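Local coordinates for thiosulfate reductase (Thermus thermophilus, PDB 2VPZ), which probably catalyses reduction of sulfur compounds at a molybdenum centre, binding two molybdopterin guanine dinucleotides and a [4Fe-4S] cluster, at residues A[115-120]-A[512-517]; A[454-459]-A[473-478]; A[365-370]-A[573-578]; A[273-278]-A[357-362]. All coordinates share one frame; numbering follows the deposited sequence.

Contact 1 (A[115-120]-A[512-517])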
loop_
_atom_site.group_PDB
_atom_site.type_symbol
_atom_site.label_atom_id
_atom_site.label_comp_id
_atom_site.label_asym_id
_atom_site.label_seq_id
_atom_site.Cartn_x
_atom_site.Cartn_y
_atom_site.Cartn_z
ATOM N N ALA A 115 -6.841 62.796 16.844
ATOM C CA ALA A 115 -7.437 63.405 18.020
ATOM C C ALA A 115 -6.874 62.781 19.268
ATOM O O ALA A 115 -6.142 61.778 19.241
ATOM C CB ALA A 115 -8.978 63.235 18.002
ATOM N N THR A 116 -7.256 63.388 20.374
ATOM C CA THR A 116 -6.814 62.990 21.683
ATOM C C THR A 116 -7.897 62.075 22.320
ATOM O O THR A 116 -9.065 62.168 21.962
ATOM C CB THR A 116 -6.559 64.311 22.515
ATOM O OG1 THR A 116 -5.338 64.200 23.238
ATOM C CG2 THR A 116 -7.729 64.637 23.441
ATOM N N TRP A 117 -7.523 61.147 23.198
ATOM C CA TRP A 117 -8.555 60.317 23.837
ATOM C C TRP A 117 -9.608 61.192 24.529
ATOM O O TRP A 117 -10.814 60.891 24.510
ATOM C CB TRP A 117 -7.958 59.334 24.850
ATOM C CG TRP A 117 -7.532 58.042 24.208
ATOM C CD1 TRP A 117 -6.248 57.646 23.906
ATOM C CD2 TRP A 117 -8.395 56.991 23.723
ATOM N NE1 TRP A 117 -6.273 56.428 23.269
ATOM C CE2 TRP A 117 -7.571 56.002 23.145
ATOM C CE3 TRP A 117 -9.789 56.794 23.724
ATOM C CZ2 TRP A 117 -8.096 54.815 22.561
ATOM C CZ3 TRP A 117 -10.325 55.616 23.144
ATOM C CH2 TRP A 117 -9.468 54.643 22.574
ATOM N N GLU A 118 -9.138 62.275 25.135
ATOM C CA GLU A 118 -9.973 63.245 25.845
ATOM C C GLU A 118 -10.952 63.928 24.881
ATOM O O GLU A 118 -12.174 63.928 25.103
ATOM C CB GLU A 118 -9.082 64.280 26.565
ATOM C CG GLU A 118 -7.997 63.665 27.499
ATOM C CD GLU A 118 -6.883 62.882 26.742
ATOM O OE1 GLU A 118 -6.381 63.388 25.714
ATOM O OE2 GLU A 118 -6.502 61.782 27.214
ATOM N N GLU A 119 -10.424 64.473 23.790
ATOM C CA GLU A 119 -11.232 65.144 22.765
ATOM C C GLU A 119 -12.234 64.211 22.051
ATOM O O GLU A 119 -13.384 64.612 21.818
ATOM C CB GLU A 119 -10.348 65.862 21.733
ATOM C CG GLU A 119 -10.870 65.737 20.293
ATOM C CD GLU A 119 -11.113 67.070 19.577
ATOM O OE1 GLU A 119 -12.286 67.351 19.228
ATOM O OE2 GLU A 119 -10.141 67.828 19.361
ATOM N N ALA A 120 -11.817 62.993 21.701
ATOM C CA ALA A 120 -12.704 62.026 21.025
ATOM C C ALA A 120 -13.826 61.533 21.958
ATOM O O ALA A 120 -14.986 61.415 21.537
ATOM C CB ALA A 120 -11.884 60.797 20.479
ATOM N N LEU A 512 0.240 49.294 22.634
ATOM C CA LEU A 512 1.196 49.962 21.755
ATOM C C LEU A 512 0.626 51.265 21.159
ATOM O O LEU A 512 -0.602 51.415 21.045
ATOM C CB LEU A 512 1.705 48.957 20.665
ATOM C CG LEU A 512 2.949 48.031 20.874
ATOM C CD1 LEU A 512 3.299 47.942 22.369
ATOM C CD2 LEU A 512 2.745 46.611 20.274
ATOM N N PHE A 513 1.472 52.249 20.849
ATOM C CA PHE A 513 1.003 53.490 20.246
ATOM C C PHE A 513 0.014 54.219 21.187
ATOM O O PHE A 513 0.303 54.418 22.365
ATOM C CB PHE A 513 0.289 53.131 18.920
ATOM C CG PHE A 513 1.097 52.237 17.992
ATOM C CD1 PHE A 513 0.731 50.894 17.744
ATOM C CD2 PHE A 513 2.261 52.713 17.392
ATOM C CE1 PHE A 513 1.513 50.052 16.895
ATOM C CE2 PHE A 513 3.059 51.908 16.544
ATOM C CZ PHE A 513 2.679 50.576 16.297
ATOM N N ASP A 514 -1.150 54.619 20.658
ATOM C CA ASP A 514 -2.142 55.247 21.511
ATOM C C ASP A 514 -3.341 54.334 21.709
ATOM O O ASP A 514 -4.503 54.718 21.546
ATOM C CB ASP A 514 -2.601 56.606 20.981
ATOM C CG ASP A 514 -2.939 57.563 22.094
ATOM O OD1 ASP A 514 -2.525 57.226 23.229
ATOM O OD2 ASP A 514 -3.586 58.607 21.875
ATOM N N THR A 515 -3.063 53.111 22.124
ATOM C CA THR A 515 -4.100 52.107 22.287
ATOM C C THR A 515 -4.651 51.912 23.725
ATOM O O THR A 515 -3.891 51.971 24.694
ATOM C CB THR A 515 -3.554 50.775 21.601
ATOM O OG1 THR A 515 -3.927 50.747 20.215
ATOM C CG2 THR A 515 -4.036 49.567 22.316
ATOM N N LYS A 516 -5.980 51.722 23.854
ATOM C CA LYS A 516 -6.706 51.574 25.154
ATOM C C LYS A 516 -7.627 50.340 25.254
ATOM O O LYS A 516 -8.273 49.990 24.251
ATOM C CB LYS A 516 -7.570 52.841 25.424
ATOM C CG LYS A 516 -6.807 54.139 25.733
ATOM C CD LYS A 516 -6.381 54.205 27.205
ATOM C CE LYS A 516 -4.966 54.766 27.397
ATOM N NZ LYS A 516 -4.691 55.951 26.523
ATOM N N PRO A 517 -7.691 49.660 26.436
ATOM C CA PRO A 517 -8.557 48.473 26.632
ATOM C C PRO A 517 -10.065 48.869 26.614
ATOM O O PRO A 517 -10.405 50.017 26.920
ATOM C CB PRO A 517 -8.126 47.897 27.987
ATOM C CG PRO A 517 -7.337 48.999 28.680
ATOM C CD PRO A 517 -6.788 49.891 27.575
HETATM O O HOH W 1 -4.404 60.436 24.045
#

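Contact 2 (A[454-459]-A[473-478])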
loop_
_atom_site.group_PDB
_atom_site.type_symbol
_atom_site.label_atom_id
_atom_site.label_comp_id
_atom_site.label_asym_id
_atom_site.label_seq_id
_atom_site.Cartn_x
_atom_site.Cartn_y
_atom_site.Cartn_z
ATOM N N GLU A 454 -27.093 52.952 3.447
ATOM C CA GLU A 454 -28.154 53.959 3.416
ATOM C C GLU A 454 -28.358 54.374 4.903
ATOM O O GLU A 454 -28.400 55.562 5.244
ATOM C CB GLU A 454 -29.453 53.336 2.902
ATOM C CG GLU A 454 -30.051 53.932 1.635
ATOM C CD GLU A 454 -31.589 53.826 1.585
ATOM O OE1 GLU A 454 -32.271 54.797 2.011
ATOM O OE2 GLU A 454 -32.101 52.756 1.140
ATOM N N ALA A 455 -28.495 53.368 5.770
ATOM C CA ALA A 455 -28.693 53.578 7.203
ATOM C C ALA A 455 -27.536 54.351 7.880
ATOM O O ALA A 455 -27.780 55.150 8.777
ATOM C CB ALA A 455 -28.980 52.230 7.932
ATOM N N LEU A 456 -26.286 54.143 7.487
ATOM C CA LEU A 456 -25.212 54.934 8.105
ATOM C C LEU A 456 -25.321 56.395 7.598
ATOM O O LEU A 456 -25.003 57.342 8.326
ATOM C CB LEU A 456 -23.787 54.381 7.832
ATOM C CG LEU A 456 -23.508 52.894 8.111
ATOM C CD1 LEU A 456 -22.045 52.521 7.757
ATOM C CD2 LEU A 456 -23.826 52.544 9.578
ATOM N N LYS A 457 -25.779 56.586 6.361
ATOM C CA LYS A 457 -25.940 57.914 5.771
ATOM C C LYS A 457 -26.859 58.807 6.642
ATOM O O LYS A 457 -26.522 59.926 7.025
ATOM C CB LYS A 457 -26.517 57.844 4.323
ATOM C CG LYS A 457 -25.546 58.269 3.186
ATOM C CD LYS A 457 -24.234 57.450 3.170
ATOM C CE LYS A 457 -23.017 58.285 2.695
ATOM N NZ LYS A 457 -22.605 58.011 1.269
ATOM N N ASN A 458 -28.013 58.256 6.993
ATOM C CA ASN A 458 -29.015 58.936 7.780
ATOM C C ASN A 458 -28.775 59.162 9.287
ATOM O O ASN A 458 -29.569 59.806 9.968
ATOM C CB ASN A 458 -30.358 58.221 7.600
ATOM C CG ASN A 458 -31.479 59.143 7.175
ATOM O OD1 ASN A 458 -31.307 60.368 7.138
ATOM N ND2 ASN A 458 -32.642 58.565 6.855
ATOM N N LEU A 459 -27.679 58.648 9.825
ATOM C CA LEU A 459 -27.406 58.773 11.258
ATOM C C LEU A 459 -26.832 60.118 11.717
ATOM O O LEU A 459 -26.145 60.800 10.955
ATOM C CB LEU A 459 -26.494 57.619 11.752
ATOM C CG LEU A 459 -26.940 56.141 11.805
ATOM C CD1 LEU A 459 -25.722 55.188 11.944
ATOM C CD2 LEU A 459 -27.946 55.911 12.957
ATOM N N VAL A 473 -15.227 50.509 9.228
ATOM C CA VAL A 473 -14.669 51.338 10.304
ATOM C C VAL A 473 -14.388 52.760 9.734
ATOM O O VAL A 473 -14.536 53.782 10.431
ATOM C CB VAL A 473 -13.322 50.744 10.899
ATOM C CG1 VAL A 473 -12.689 51.708 11.914
ATOM C CG2 VAL A 473 -13.577 49.356 11.539
ATOM N N MET A 474 -14.006 52.815 8.464
ATOM C CA MET A 474 -13.716 54.057 7.766
ATOM C C MET A 474 -14.962 54.794 7.210
ATOM O O MET A 474 -14.873 55.596 6.280
ATOM C CB MET A 474 -12.643 53.846 6.672
ATOM C CG MET A 474 -11.425 52.999 7.105
ATOM S SD MET A 474 -10.606 53.617 8.615
ATOM C CE MET A 474 -9.908 55.216 8.019
ATOM N N TRP A 475 -16.131 54.488 7.776
ATOM C CA TRP A 475 -17.403 55.193 7.463
ATOM C C TRP A 475 -17.846 55.908 8.744
ATOM O O TRP A 475 -18.912 56.527 8.780
ATOM C CB TRP A 475 -18.535 54.248 7.055
ATOM C CG TRP A 475 -18.583 53.924 5.603
ATOM C CD1 TRP A 475 -17.571 53.406 4.833
ATOM C CD2 TRP A 475 -19.704 54.090 4.723
ATOM N NE1 TRP A 475 -18.000 53.240 3.537
ATOM C CE2 TRP A 475 -19.306 53.639 3.444
ATOM C CE3 TRP A 475 -21.015 54.554 4.902
ATOM C CZ2 TRP A 475 -20.167 53.668 2.332
ATOM C CZ3 TRP A 475 -21.880 54.584 3.808
ATOM C CH2 TRP A 475 -21.446 54.128 2.531
ATOM N N ALA A 476 -17.042 55.826 9.795
ATOM C CA ALA A 476 -17.389 56.419 11.084
ATOM C C ALA A 476 -17.013 57.886 11.426
ATOM O O ALA A 476 -16.012 58.410 10.896
ATOM C CB ALA A 476 -16.815 55.494 12.229
ATOM N N ASP A 477 -17.843 58.552 12.250
ATOM C CA ASP A 477 -17.528 59.895 12.805
ATOM C C ASP A 477 -16.799 59.327 14.082
ATOM O O ASP A 477 -17.449 58.698 14.900
ATOM C CB ASP A 477 -18.758 60.708 13.337
ATOM C CG ASP A 477 -20.054 60.444 12.594
ATOM O OD1 ASP A 477 -20.035 60.538 11.348
ATOM O OD2 ASP A 477 -21.085 60.159 13.256
ATOM N N VAL A 478 -15.499 59.541 14.262
ATOM C CA VAL A 478 -14.791 58.947 15.414
ATOM C C VAL A 478 -14.584 57.422 15.352
ATOM O O VAL A 478 -15.543 56.604 15.356
ATOM C CB VAL A 478 -15.429 59.218 16.863
ATOM C CG1 VAL A 478 -14.303 59.251 17.935
ATOM C CG2 VAL A 478 -16.233 60.510 16.913
#

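Contact 3 (A[365-370]-A[573-578])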
loop_
_atom_site.group_PDB
_atom_site.type_symbol
_atom_site.label_atom_id
_atom_site.label_comp_id
_atom_site.label_asym_id
_atom_site.label_seq_id
_atom_site.Cartn_x
_atom_site.Cartn_y
_atom_site.Cartn_z
ATOM N N ILE A 365 -25.406 17.392 30.709
ATOM C CA ILE A 365 -26.120 18.469 31.517
ATOM C C ILE A 365 -24.991 19.486 31.924
ATOM O O ILE A 365 -24.038 19.127 32.628
ATOM C CB ILE A 365 -26.992 18.143 32.887
ATOM C CG1 ILE A 365 -27.924 16.953 32.667
ATOM C CG2 ILE A 365 -27.847 19.439 33.295
ATOM C CD1 ILE A 365 -29.042 17.138 31.654
ATOM N N ALA A 366 -25.065 20.712 31.403
ATOM C CA ALA A 366 -24.044 21.744 31.604
ATOM C C ALA A 366 -24.409 22.812 32.648
ATOM O O ALA A 366 -25.364 23.563 32.470
ATOM C CB ALA A 366 -23.728 22.429 30.231
ATOM N N GLN A 367 -23.671 22.870 33.747
ATOM C CA GLN A 367 -23.988 23.882 34.742
ATOM C C GLN A 367 -22.966 25.011 34.736
ATOM O O GLN A 367 -21.766 24.791 34.531
ATOM C CB GLN A 367 -24.155 23.294 36.153
ATOM C CG GLN A 367 -25.616 22.829 36.515
ATOM C CD GLN A 367 -26.766 23.891 36.351
ATOM O OE1 GLN A 367 -26.541 25.121 36.316
ATOM N NE2 GLN A 367 -28.008 23.393 36.275
ATOM N N SER A 368 -23.467 26.222 34.934
ATOM C CA SER A 368 -22.674 27.439 34.934
ATOM C C SER A 368 -21.831 27.597 36.223
ATOM O O SER A 368 -22.302 27.242 37.306
ATOM C CB SER A 368 -23.618 28.634 34.724
ATOM O OG SER A 368 -22.983 29.680 34.029
ATOM N N PRO A 369 -20.577 28.116 36.131
ATOM C CA PRO A 369 -19.830 28.237 37.394
ATOM C C PRO A 369 -20.302 29.331 38.384
ATOM O O PRO A 369 -21.043 30.238 38.000
ATOM C CB PRO A 369 -18.379 28.451 36.951
ATOM C CG PRO A 369 -18.481 29.070 35.580
ATOM C CD PRO A 369 -19.777 28.537 34.971
ATOM N N TYR A 370 -19.882 29.241 39.649
ATOM C CA TYR A 370 -20.215 30.265 40.636
ATOM C C TYR A 370 -19.061 31.300 40.806
ATOM O O TYR A 370 -17.958 30.960 41.239
ATOM C CB TYR A 370 -20.589 29.674 42.025
ATOM C CG TYR A 370 -20.772 30.753 43.102
ATOM C CD1 TYR A 370 -21.854 31.648 43.058
ATOM C CD2 TYR A 370 -19.809 30.945 44.101
ATOM C CE1 TYR A 370 -21.968 32.718 43.977
ATOM C CE2 TYR A 370 -19.906 32.009 45.025
ATOM C CZ TYR A 370 -20.990 32.896 44.960
ATOM O OH TYR A 370 -21.104 33.934 45.865
ATOM N N GLU A 573 -29.166 10.902 36.842
ATOM C CA GLU A 573 -29.101 10.327 38.195
ATOM C C GLU A 573 -28.779 11.317 39.336
ATOM O O GLU A 573 -29.458 11.325 40.388
ATOM C CB GLU A 573 -28.087 9.208 38.230
ATOM C CG GLU A 573 -28.285 8.158 37.199
ATOM C CD GLU A 573 -27.855 6.808 37.735
ATOM O OE1 GLU A 573 -28.459 5.789 37.364
ATOM O OE2 GLU A 573 -26.915 6.815 38.556
ATOM N N ASP A 574 -27.725 12.114 39.132
ATOM C CA ASP A 574 -27.209 13.136 40.082
ATOM C C ASP A 574 -28.339 14.146 40.447
ATOM O O ASP A 574 -28.415 14.684 41.566
ATOM C CB ASP A 574 -25.997 13.983 39.519
ATOM C CG ASP A 574 -24.826 13.136 38.912
ATOM O OD1 ASP A 574 -24.883 11.893 38.913
ATOM O OD2 ASP A 574 -23.838 13.764 38.417
ATOM N N TRP A 575 -29.205 14.415 39.473
ATOM C CA TRP A 575 -30.344 15.326 39.596
ATOM C C TRP A 575 -31.506 14.672 40.319
ATOM O O TRP A 575 -32.119 15.213 41.258
ATOM C CB TRP A 575 -30.789 15.755 38.213
ATOM C CG TRP A 575 -29.943 16.807 37.658
ATOM C CD1 TRP A 575 -28.776 16.651 36.930
ATOM C CD2 TRP A 575 -30.112 18.220 37.824
ATOM N NE1 TRP A 575 -28.230 17.882 36.651
ATOM C CE2 TRP A 575 -29.028 18.860 37.187
ATOM C CE3 TRP A 575 -31.082 19.006 38.463
ATOM C CZ2 TRP A 575 -28.890 20.274 37.163
ATOM C CZ3 TRP A 575 -30.957 20.414 38.449
ATOM C CH2 TRP A 575 -29.864 21.027 37.798
ATOM N N GLU A 576 -31.800 13.484 39.807
ATOM C CA GLU A 576 -32.856 12.574 40.238
ATOM C C GLU A 576 -32.832 12.077 41.676
ATOM O O GLU A 576 -33.880 11.999 42.340
ATOM C CB GLU A 576 -32.848 11.363 39.336
ATOM C CG GLU A 576 -34.106 11.101 38.602
ATOM C CD GLU A 576 -33.833 10.320 37.344
ATOM O OE1 GLU A 576 -33.378 9.168 37.477
ATOM O OE2 GLU A 576 -34.018 10.874 36.244
ATOM N N LYS A 577 -31.656 11.672 42.139
ATOM C CA LYS A 577 -31.491 11.162 43.493
ATOM C C LYS A 577 -31.792 12.290 44.536
ATOM O O LYS A 577 -32.309 12.017 45.628
ATOM C CB LYS A 577 -30.087 10.509 43.693
ATOM C CG LYS A 577 -29.748 9.321 42.713
ATOM C CD LYS A 577 -28.834 8.209 43.298
ATOM C CE LYS A 577 -28.320 7.224 42.220
ATOM N NZ LYS A 577 -26.918 7.531 41.759
ATOM N N GLU A 578 -31.491 13.536 44.158
ATOM C CA GLU A 578 -31.753 14.758 44.954
ATOM C C GLU A 578 -33.249 15.107 44.938
ATOM O O GLU A 578 -33.667 16.094 45.552
ATOM C CB GLU A 578 -31.030 15.973 44.374
ATOM C CG GLU A 578 -29.947 16.651 45.164
ATOM C CD GLU A 578 -28.907 17.224 44.214
ATOM O OE1 GLU A 578 -27.944 16.502 43.903
ATOM O OE2 GLU A 578 -29.110 18.359 43.727
#

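Contact 4 (A[273-278]-A[357-362])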
loop_
_atom_site.group_PDB
_atom_site.type_symbol
_atom_site.label_atom_id
_atom_site.label_comp_id
_atom_site.label_asym_id
_atom_site.label_seq_id
_atom_site.Cartn_x
_atom_site.Cartn_y
_atom_site.Cartn_z
ATOM N N LEU A 273 -39.080 1.350 17.668
ATOM C CA LEU A 273 -37.658 1.264 18.036
ATOM C C LEU A 273 -37.242 2.246 19.138
ATOM O O LEU A 273 -36.139 2.134 19.687
ATOM C CB LEU A 273 -36.768 1.501 16.784
ATOM C CG LEU A 273 -37.027 0.566 15.579
ATOM C CD1 LEU A 273 -36.302 1.053 14.308
ATOM C CD2 LEU A 273 -36.610 -0.878 15.927
ATOM N N TYR A 274 -38.124 3.165 19.503
ATOM C CA TYR A 274 -37.789 4.177 20.497
ATOM C C TYR A 274 -37.664 3.732 21.942
ATOM O O TYR A 274 -38.111 2.641 22.309
ATOM C CB TYR A 274 -38.735 5.395 20.379
ATOM C CG TYR A 274 -40.164 5.176 20.849
ATOM C CD1 TYR A 274 -40.666 5.852 21.972
ATOM C CD2 TYR A 274 -41.024 4.306 20.167
ATOM C CE1 TYR A 274 -41.993 5.670 22.409
ATOM C CE2 TYR A 274 -42.356 4.110 20.589
ATOM C CZ TYR A 274 -42.836 4.797 21.713
ATOM O OH TYR A 274 -44.139 4.614 22.129
ATOM N N ASP A 275 -37.030 4.569 22.760
ATOM C CA ASP A 275 -36.838 4.296 24.188
ATOM C C ASP A 275 -38.142 4.595 24.943
ATOM O O ASP A 275 -38.433 5.751 25.313
ATOM C CB ASP A 275 -35.693 5.120 24.766
ATOM C CG ASP A 275 -35.436 4.811 26.234
ATOM O OD1 ASP A 275 -36.421 4.651 26.984
ATOM O OD2 ASP A 275 -34.250 4.744 26.627
ATOM N N LYS A 276 -38.899 3.531 25.197
ATOM C CA LYS A 276 -40.189 3.592 25.856
ATOM C C LYS A 276 -40.208 4.215 27.261
ATOM O O LYS A 276 -40.985 5.138 27.547
ATOM C CB LYS A 276 -40.859 2.199 25.829
ATOM C CG LYS A 276 -40.792 1.504 24.452
ATOM C CD LYS A 276 -41.886 0.458 24.215
ATOM C CE LYS A 276 -43.138 1.054 23.554
ATOM N NZ LYS A 276 -43.977 0.003 22.869
ATOM N N GLU A 277 -39.332 3.736 28.130
ATOM C CA GLU A 277 -39.226 4.272 29.490
ATOM C C GLU A 277 -38.933 5.766 29.511
ATOM O O GLU A 277 -39.592 6.543 30.209
ATOM C CB GLU A 277 -38.104 3.633 30.250
ATOM C CG GLU A 277 -38.113 2.174 30.455
ATOM C CD GLU A 277 -37.118 1.804 31.536
ATOM O OE1 GLU A 277 -37.040 2.588 32.512
ATOM O OE2 GLU A 277 -36.433 0.765 31.399
ATOM N N TYR A 278 -37.876 6.126 28.799
ATOM C CA TYR A 278 -37.416 7.502 28.753
ATOM C C TYR A 278 -38.586 8.447 28.410
ATOM O O TYR A 278 -38.790 9.442 29.106
ATOM C CB TYR A 278 -36.215 7.708 27.787
ATOM C CG TYR A 278 -35.474 9.052 27.951
ATOM C CD1 TYR A 278 -34.286 9.168 28.704
ATOM C CD2 TYR A 278 -35.979 10.207 27.357
ATOM C CE1 TYR A 278 -33.627 10.428 28.851
ATOM C CE2 TYR A 278 -35.342 11.453 27.496
ATOM C CZ TYR A 278 -34.166 11.568 28.240
ATOM O OH TYR A 278 -33.554 12.801 28.349
ATOM N N TYR A 357 -30.515 12.364 26.127
ATOM C CA TYR A 357 -30.271 13.615 26.859
ATOM C C TYR A 357 -29.985 13.434 28.358
ATOM O O TYR A 357 -30.855 13.001 29.111
ATOM C CB TYR A 357 -31.440 14.594 26.661
ATOM C CG TYR A 357 -31.142 16.037 27.048
ATOM C CD1 TYR A 357 -30.677 16.955 26.103
ATOM C CD2 TYR A 357 -31.370 16.494 28.349
ATOM C CE1 TYR A 357 -30.453 18.303 26.437
ATOM C CE2 TYR A 357 -31.145 17.847 28.704
ATOM C CZ TYR A 357 -30.688 18.748 27.737
ATOM O OH TYR A 357 -30.467 20.076 28.047
ATOM N N GLY A 358 -28.778 13.779 28.789
ATOM C CA GLY A 358 -28.403 13.598 30.174
ATOM C C GLY A 358 -27.861 12.201 30.477
ATOM O O GLY A 358 -27.711 11.845 31.646
ATOM N N ARG A 359 -27.604 11.398 29.454
ATOM C CA ARG A 359 -27.051 10.057 29.619
ATOM C C ARG A 359 -25.708 9.899 28.954
ATOM O O ARG A 359 -25.381 10.677 28.000
ATOM C CB ARG A 359 -27.901 8.952 28.957
ATOM C CG ARG A 359 -29.375 8.942 29.281
ATOM C CD ARG A 359 -29.709 8.011 30.450
ATOM N NE ARG A 359 -31.120 7.608 30.485
ATOM C CZ ARG A 359 -31.703 6.690 29.711
ATOM N NH1 ARG A 359 -31.008 6.032 28.795
ATOM N NH2 ARG A 359 -33.003 6.420 29.855
ATOM N N PRO A 360 -24.795 9.050 29.514
ATOM C CA PRO A 360 -23.554 8.969 28.747
ATOM C C PRO A 360 -23.864 8.332 27.428
ATOM O O PRO A 360 -24.351 7.181 27.319
ATOM C CB PRO A 360 -22.679 8.073 29.596
ATOM C CG PRO A 360 -23.271 8.014 30.948
ATOM C CD PRO A 360 -24.437 9.022 30.939
ATOM N N GLY A 361 -23.485 9.105 26.437
ATOM C CA GLY A 361 -23.631 8.804 25.030
ATOM C C GLY A 361 -23.604 10.100 24.242
ATOM O O GLY A 361 -22.837 10.237 23.290
ATOM N N GLY A 362 -24.430 11.090 24.594
ATOM C CA GLY A 362 -24.370 12.349 23.841
ATOM C C GLY A 362 -24.688 13.701 24.441
ATOM O O GLY A 362 -24.358 14.724 23.832
#

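Contact 1 (A[115-120]-A[512-517])
The indole of Trp-117, in the first turn of helix 117-134, reaches the loop 512-517 that leads into helix 518-528, joining two parts of the molybdopterin oxidoreductase fold beside the edge strand 479-481 of a parallel sheet. Its NE1 donates to the backbone O of Asp-514 over 3.0 Å, with an N-H...O angle of 151°. The acceptor lies close to the indole plane, whereas NE1 stands 47° out of the carbonyl plane, so the bond is not made on a lone pair. Lys-516 approaches over one face of the same ring. Its first torsion (chi1 -69°) sets CG opposite the carbonyl carbon and over the indole, 3.6 Å from the centroid of the five-membered ring, a CH-pi contact. CB lies nearer the six-membered ring, and further bends in the chain bring NZ back to 3.5 Å from CD1 of Trp-117. Lys-516 also makes a cation-pi contact with Trp-520, while Leu-480, Pro-481 and Ile-521 pack against Trp-117. The Asp-514 carboxylate, turned steeply against the ring, passes CD1 and reaches toward the start of the helix: a water donates to its OD2 at 3.0 Å and accepts a weak bond from Trp-117 N.

Contact 2 (A[454-459]-A[473-478])
The backbones approach most closely at Leu-456 and Trp-475, whose CA atoms are 7.8 Å apart, where the last turn of helix 449-457 faces the irregular loop running into strand 479-481. The gap between them is filled by the Trp-475 indole. Its CG stands anti to the carbonyl carbon (chi1 -87°), which carries the six-membered ring toward the helix. Two consecutive helix residues meet that end of the indole from opposite sides of its plane. On one side Leu-456 crosses the indole at about a right angle: its CD1 methyl lies 3.7 Å from CE3 of Trp-475 and also approaches the tryptophan CB, while the leucine CB is 4.0 Å from the same CE3. On the other side Lys-457 contributes the hydrocarbon part of its bent chain, CD resting 3.8 Å from CZ3 of Trp-475 and CE 4.0 Å from that carbon. Both touching carbons, Leu-456 CD1 and Lys-457 CD, sit obliquely to the ring. Phe-443 meets Trp-475 edge-to-face, and Tyr-462 of the intervening strand 462-466 touches both Leu-456 and Trp-475. Polar links tie the segments to their surroundings: Asp-477 forms salt bridges with Arg-101 and Arg-107, and Arg-107 also donates to the backbone O of Leu-456 and of Leu-459. No hydrogen bond joins the two segments. Their cohesion is therefore carried by carbon-carbon packing, with the buried leucine giving the apolar side and the exposed lysine lending its methylenes.

Contact 3 (A[365-370]-A[573-578])
The Trp-575 indole projects from the short helix 573-576 toward an extended loop, and Gln-367 and Ile-365 of that loop meet it in different ways. Gln-367 comes to the rim of the six-membered ring: its NE2 lies close to the indole plane, 3.4 Å from CZ2 and equally 3.4 Å from CH2 of Trp-575. The amide is turned 37° from the ring, so the two flat groups are neither stacked nor perpendicular. A bend at chi2 (-55°) directs the end of the glutamine chain to this edge. Ile-365 approaches the pyrrole side obliquely with its CG2 methyl, which lies anti to the backbone N and comes 3.7 Å from NE1 and 4.1 Å from CZ2 of Trp-575. The aliphatic group thus covers a polar atom, and the buried indole N-H has no hydrogen-bond partner in the model. A leucine in place of Trp-575 would probably leave the Gln-367 amide without its aromatic edge and open a gap beside Ile-365. Lys-569 makes a cation-pi contact with Trp-575, and Arg-187 donates to the backbone O of Ala-366. The contact thereby lays the long loop between helices 341-354 and 423-426 against helix 573-576, while farther along the same loop Tyr-370 touches Ser-550 and Leu-551 at the end of helix 540-551.

Contact 4 (A[273-278]-A[357-362])
Tyr-278 extends toward Tyr-357 because its CG lies anti to the backbone N (chi1 -166°), and Asp-275, also with CG anti to N, turns its carboxylate to the same helix start and to Arg-359. The phenol OH of Tyr-278 donates to the backbone O of Tyr-357 over 2.8 Å. This bond lies in the carbonyl plane and uses a lone pair, the C=O...donor angle being 123°. The same hydroxyl passes 3.2 Å from CB of Tyr-357, whose own ring turns from the contact and stacks on Phe-185. Arg-359, bent at chi2, slides alongside Tyr-278 in the opposite direction. Its guanidinium presents a face to the tyrosine edge, CD1 standing 3.2 Å from NH2, with the two planes 72° apart. NH2 also forms a long salt bridge, 3.8 Å, to OD2 of Asp-275, which lies near the guanidinium plane. A phenylalanine in place of Tyr-278 would probably keep the edge against Arg-359 but leave the Tyr-357 carbonyl without its hydroxyl donor. Between the two partners in the loop, Gly-358 adopts positive phi, a conformation in which a beta carbon would collide with the carbonyl O of Tyr-357, so that glycine is called for. The other carboxylate oxygen of Asp-275, OD1, accepts from Tyr-278 N at 2.8 Å. This is the classic aspartate N-cap, here opening helix 276-282; one carboxylate both caps the helix and faces an arginine of the loop that follows helix 341-354.

From the N terminus, contact 1 opens first, at the start of helix 117-134. Contact 4 then closes a loop from 273-278 to 357-362, wholly inside that of contact 1. Contact 3 opens a few residues later, at 365-370; Ile-365 packs on Tyr-357 and Gly-358, so contacts 3 and 4 touch. Both hold the loop after helix 341-354, contact 4 to the start of helix 276-282 and contact 3 to helix 573-576. Contact 2 closes a short loop around strand 462-466, nested within those of contacts 1 and 3. Contact 1 closes at 512-517 and contact 3 only at 573-578, so these two cross. Ala-120 touches Val-478, joining contacts 1 and 2 beside the five-stranded parallel sheet.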